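Local structure of DNA repair protein RecO (Deinococcus radiodurans, 1U5K) at residues A[136-148]-A[216-228]. The protein is probably involved in DNA repair and in recombination by the RecF pathway, and carries a bound zinc ion. Numbering follows the deposited sequence.
Sequences MSYKLLGLAGVIP and RALEKFVTVQVGG
Phe-221 meets the 146-148 loop with the far end of its ring: the carbonyl O of Ile-147 lies near the ring plane at the edge, 3.6 Å from CZ, while Val-146 CG2 comes in obliquely, 3.9 Å from CE2. With CG anti to the backbone N (chi1 -179°), the ring leaves its helix toward this loop. One turn on, Gln-225 bends at chi2 (-86°), its CG lying over a face of the Phe-221 ring, and OE1 takes the N-H of Ile-147 at 3.2 Å. That bond is nearly straight at hydrogen, yet the donor sits above the amide plane. Val-146 CG1 also touches Val-226 CG2. Toward the other end, Leu-218 packs against Ser-137, Tyr-138 and Leu-141: CD1 sits over a face of the Tyr-138 ring in a CH-pi contact, 4.3 Å from the centroid, and also touches Leu-141 CD1. Leu-141 CD2 reaches Val-222 CG2. The Tyr-138 hydroxyl hydrogen-bonds Leu-214 O, and Phe-189 meets the ring edge-to-face; both help fix its position. Helix 211-225 thus packs against the end of helix 129-141 and the loop after it; the axes of 136-141 and 216-225 approach to 11.3 Å, 30° from parallel. Helix 86-102 also packs on Ser-137, while helix 110-125 meets Met-136, Lys-139 and Leu-140.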
loop_
_atom_site.group_PDB
_atom_site.type_symbol
_atom_site.label_atom_id
_atom_site.label_comp_id
_atom_site.label_asym_id
_atom_site.label_seq_id
_atom_site.Cartn_x
_atom_site.Cartn_y
_atom_site.Cartn_z
ATOM N N MET A 136 -15.650 -14.581 3.745
ATOM C CA MET A 136 -14.530 -15.095 4.508
ATOM C C MET A 136 -13.866 -13.965 5.288
ATOM O O MET A 136 -13.501 -14.129 6.449
ATOM C CB MET A 136 -13.535 -15.779 3.567
ATOM C CG MET A 136 -14.131 -17.030 2.914
ATOM S SD MET A 136 -14.580 -18.278 4.101
ATOM C CE MET A 136 -13.112 -18.976 4.368
ATOM N N SER A 137 -13.754 -12.800 4.666
ATOM C CA SER A 137 -13.195 -11.656 5.366
ATOM C C SER A 137 -14.043 -11.244 6.588
ATOM O O SER A 137 -13.515 -11.058 7.698
ATOM C CB SER A 137 -12.791 -10.596 4.322
ATOM O OG SER A 137 -13.944 -9.870 3.957
ATOM N N TYR A 138 -15.368 -11.230 6.458
ATOM C CA TYR A 138 -16.243 -10.940 7.593
ATOM C C TYR A 138 -16.192 -12.039 8.655
ATOM O O TYR A 138 -16.114 -11.767 9.860
ATOM C CB TYR A 138 -17.683 -10.665 7.143
ATOM C CG TYR A 138 -17.998 -9.246 6.768
ATOM C CD1 TYR A 138 -17.670 -8.759 5.515
ATOM C CD2 TYR A 138 -18.611 -8.367 7.675
ATOM C CE1 TYR A 138 -17.944 -7.449 5.185
ATOM C CE2 TYR A 138 -18.930 -7.065 7.332
ATOM C CZ TYR A 138 -18.582 -6.604 6.078
ATOM O OH TYR A 138 -18.862 -5.321 5.663
ATOM N N LYS A 139 -16.151 -13.286 8.205
ATOM C CA LYS A 139 -16.008 -14.398 9.124
ATOM C C LYS A 139 -14.740 -14.334 9.955
ATOM O O LYS A 139 -14.770 -14.630 11.143
ATOM C CB LYS A 139 -16.094 -15.751 8.417
ATOM C CG LYS A 139 -16.342 -16.901 9.368
ATOM C CD LYS A 139 -17.808 -17.131 9.714
ATOM C CE LYS A 139 -17.942 -18.271 10.718
ATOM N NZ LYS A 139 -19.215 -18.248 11.465
ATOM N N LEU A 140 -13.631 -13.936 9.339
ATOM C CA LEU A 140 -12.379 -13.824 10.071
ATOM C C LEU A 140 -12.449 -12.755 11.161
ATOM O O LEU A 140 -11.706 -12.836 12.125
ATOM C CB LEU A 140 -11.200 -13.537 9.141
ATOM C CG LEU A 140 -10.729 -14.675 8.245
ATOM C CD1 LEU A 140 -10.004 -14.229 6.967
ATOM C CD2 LEU A 140 -9.909 -15.678 9.032
ATOM N N LEU A 141 -13.293 -11.736 11.032
ATOM C CA LEU A 141 -13.485 -10.785 12.117
ATOM C C LEU A 141 -13.822 -11.428 13.458
ATOM O O LEU A 141 -13.400 -10.937 14.513
ATOM C CB LEU A 141 -14.562 -9.753 11.779
ATOM C CG LEU A 141 -14.440 -8.946 10.483
ATOM C CD1 LEU A 141 -15.664 -8.065 10.253
ATOM C CD2 LEU A 141 -13.210 -8.088 10.586
ATOM N N GLY A 142 -14.590 -12.512 13.427
ATOM C CA GLY A 142 -14.933 -13.249 14.627
ATOM C C GLY A 142 -13.790 -13.962 15.316
ATOM O O GLY A 142 -13.942 -14.362 16.468
ATOM N N LEU A 143 -12.658 -14.145 14.641
ATOM C CA LEU A 143 -11.550 -14.860 15.249
ATOM C C LEU A 143 -10.413 -13.950 15.697
ATOM O O LEU A 143 -9.437 -14.387 16.290
ATOM C CB LEU A 143 -11.007 -15.883 14.264
ATOM C CG LEU A 143 -12.003 -16.926 13.771
ATOM C CD1 LEU A 143 -11.373 -17.754 12.659
ATOM C CD2 LEU A 143 -12.470 -17.800 14.908
ATOM N N ALA A 144 -10.559 -12.660 15.426
ATOM C CA ALA A 144 -9.474 -11.719 15.588
ATOM C C ALA A 144 -9.770 -10.869 16.815
ATOM O O ALA A 144 -10.753 -11.116 17.515
ATOM C CB ALA A 144 -9.334 -10.905 14.299
ATOM N N GLY A 145 -8.936 -9.857 17.030
ATOM C CA GLY A 145 -8.972 -8.952 18.174
ATOM C C GLY A 145 -9.992 -7.821 18.195
ATOM O O GLY A 145 -10.289 -7.262 19.259
ATOM N N VAL A 146 -10.473 -7.427 17.020
ATOM C CA VAL A 146 -11.634 -6.545 16.901
ATOM C C VAL A 146 -12.890 -7.096 17.579
ATOM O O VAL A 146 -12.989 -8.314 17.811
ATOM C CB VAL A 146 -11.958 -6.294 15.420
ATOM C CG1 VAL A 146 -10.735 -5.771 14.701
ATOM C CG2 VAL A 146 -12.453 -7.571 14.749
ATOM N N ILE A 147 -13.815 -6.174 17.855
ATOM C CA ILE A 147 -15.109 -6.451 18.479
ATOM C C ILE A 147 -16.276 -5.974 17.615
ATOM O O ILE A 147 -16.665 -4.797 17.614
ATOM C CB ILE A 147 -15.229 -5.832 19.885
ATOM C CG1 ILE A 147 -14.088 -6.310 20.782
ATOM C CG2 ILE A 147 -16.621 -6.100 20.482
ATOM C CD1 ILE A 147 -14.503 -7.345 21.822
ATOM N N PRO A 148 -16.795 -6.904 16.820
ATOM C CA PRO A 148 -17.964 -6.598 15.997
ATOM C C PRO A 148 -19.138 -6.279 16.937
ATOM O O PRO A 148 -19.249 -6.842 18.039
ATOM C CB PRO A 148 -18.157 -7.880 15.184
ATOM C CG PRO A 148 -16.896 -8.697 15.336
ATOM C CD PRO A 148 -16.257 -8.261 16.596
ATOM N N ARG A 216 -16.978 -1.305 1.885
ATOM C CA ARG A 216 -16.701 -0.034 2.538
ATOM C C ARG A 216 -16.800 -0.152 4.049
ATOM O O ARG A 216 -15.945 0.351 4.776
ATOM C CB ARG A 216 -17.578 1.094 2.000
ATOM C CG ARG A 216 -17.070 1.668 0.681
ATOM C CD ARG A 216 -17.607 3.051 0.333
ATOM N NE ARG A 216 -19.068 3.018 0.344
ATOM C CZ ARG A 216 -19.819 2.675 -0.694
ATOM N NH1 ARG A 216 -19.268 2.371 -1.863
ATOM N NH2 ARG A 216 -21.137 2.655 -0.559
ATOM N N ALA A 217 -17.821 -0.853 4.518
ATOM C CA ALA A 217 -18.052 -1.006 5.940
ATOM C C ALA A 217 -16.904 -1.797 6.561
ATOM O O ALA A 217 -16.384 -1.420 7.617
ATOM C CB ALA A 217 -19.364 -1.682 6.163
ATOM N N LEU A 218 -16.496 -2.850 5.860
ATOM C CA LEU A 218 -15.372 -3.677 6.275
ATOM C C LEU A 218 -14.097 -2.844 6.429
ATOM O O LEU A 218 -13.431 -2.964 7.456
ATOM C CB LEU A 218 -15.172 -4.853 5.321
ATOM C CG LEU A 218 -13.991 -5.776 5.616
ATOM C CD1 LEU A 218 -14.281 -6.520 6.870
ATOM C CD2 LEU A 218 -13.676 -6.685 4.428
ATOM N N GLU A 219 -13.794 -1.994 5.446
ATOM C CA GLU A 219 -12.603 -1.156 5.426
ATOM C C GLU A 219 -12.584 -0.158 6.583
ATOM O O GLU A 219 -11.564 -0.023 7.249
ATOM C CB GLU A 219 -12.504 -0.383 4.110
ATOM C CG GLU A 219 -12.124 -1.231 2.912
ATOM C CD GLU A 219 -12.001 -0.414 1.632
ATOM O OE1 GLU A 219 -10.875 -0.030 1.286
ATOM O OE2 GLU A 219 -13.013 -0.109 0.976
ATOM N N LYS A 220 -13.704 0.519 6.814
ATOM C CA LYS A 220 -13.827 1.490 7.885
ATOM C C LYS A 220 -13.673 0.812 9.247
ATOM O O LYS A 220 -12.894 1.248 10.096
ATOM C CB LYS A 220 -15.195 2.185 7.814
ATOM C CG LYS A 220 -15.409 3.326 8.800
ATOM C CD LYS A 220 -14.274 4.332 8.860
ATOM C CE LYS A 220 -14.125 5.265 7.677
ATOM N NZ LYS A 220 -13.165 6.345 8.083
ATOM N N PHE A 221 -14.435 -0.254 9.453
ATOM C CA PHE A 221 -14.382 -0.993 10.703
ATOM C C PHE A 221 -12.972 -1.475 11.025
ATOM O O PHE A 221 -12.499 -1.241 12.136
ATOM C CB PHE A 221 -15.361 -2.172 10.658
ATOM C CG PHE A 221 -15.397 -2.988 11.915
ATOM C CD1 PHE A 221 -15.980 -2.501 13.067
ATOM C CD2 PHE A 221 -14.812 -4.231 11.963
ATOM C CE1 PHE A 221 -16.039 -3.266 14.223
ATOM C CE2 PHE A 221 -14.848 -4.991 13.124
ATOM C CZ PHE A 221 -15.463 -4.503 14.248
ATOM N N VAL A 222 -12.312 -2.145 10.082
ATOM C CA VAL A 222 -11.001 -2.732 10.339
ATOM C C VAL A 222 -9.950 -1.651 10.636
ATOM O O VAL A 222 -9.144 -1.787 11.550
ATOM C CB VAL A 222 -10.562 -3.720 9.235
ATOM C CG1 VAL A 222 -9.103 -4.102 9.402
ATOM C CG2 VAL A 222 -11.428 -4.974 9.235
ATOM N N THR A 223 -9.960 -0.584 9.855
ATOM C CA THR A 223 -9.048 0.535 9.980
ATOM C C THR A 223 -9.286 1.269 11.295
ATOM O O THR A 223 -8.320 1.699 11.899
ATOM C CB THR A 223 -9.218 1.489 8.781
ATOM O OG1 THR A 223 -8.714 0.852 7.593
ATOM C CG2 THR A 223 -8.250 2.662 8.910
ATOM N N VAL A 224 -10.525 1.422 11.756
ATOM C CA VAL A 224 -10.755 2.043 13.059
ATOM C C VAL A 224 -10.344 1.110 14.197
ATOM O O VAL A 224 -9.753 1.560 15.168
ATOM C CB VAL A 224 -12.197 2.531 13.221
ATOM C CG1 VAL A 224 -12.500 2.948 14.668
ATOM C CG2 VAL A 224 -12.438 3.655 12.243
ATOM N N GLN A 225 -10.620 -0.184 14.093
ATOM C CA GLN A 225 -10.422 -1.112 15.192
ATOM C C GLN A 225 -8.975 -1.587 15.321
ATOM O O GLN A 225 -8.519 -1.867 16.427
ATOM C CB GLN A 225 -11.297 -2.350 15.020
ATOM C CG GLN A 225 -12.810 -2.149 15.119
ATOM C CD GLN A 225 -13.294 -2.220 16.547
ATOM O OE1 GLN A 225 -12.998 -3.189 17.253
ATOM N NE2 GLN A 225 -14.016 -1.187 16.981
ATOM N N VAL A 226 -8.264 -1.714 14.204
ATOM C CA VAL A 226 -6.957 -2.370 14.209
ATOM C C VAL A 226 -5.927 -1.338 13.797
ATOM O O VAL A 226 -6.125 -0.663 12.794
ATOM C CB VAL A 226 -6.864 -3.537 13.215
ATOM C CG1 VAL A 226 -5.479 -4.158 13.186
ATOM C CG2 VAL A 226 -7.888 -4.580 13.553
ATOM N N GLY A 227 -4.843 -1.203 14.551
ATOM C CA GLY A 227 -3.728 -0.402 14.069
ATOM C C GLY A 227 -3.070 -0.863 12.776
ATOM O O GLY A 227 -3.035 -2.046 12.456
ATOM N N GLY A 228 -2.458 0.064 12.046
ATOM C CA GLY A 228 -1.638 -0.272 10.892
ATOM C C GLY A 228 -1.905 0.622 9.690
ATOM O O GLY A 228 -2.689 1.562 9.775
#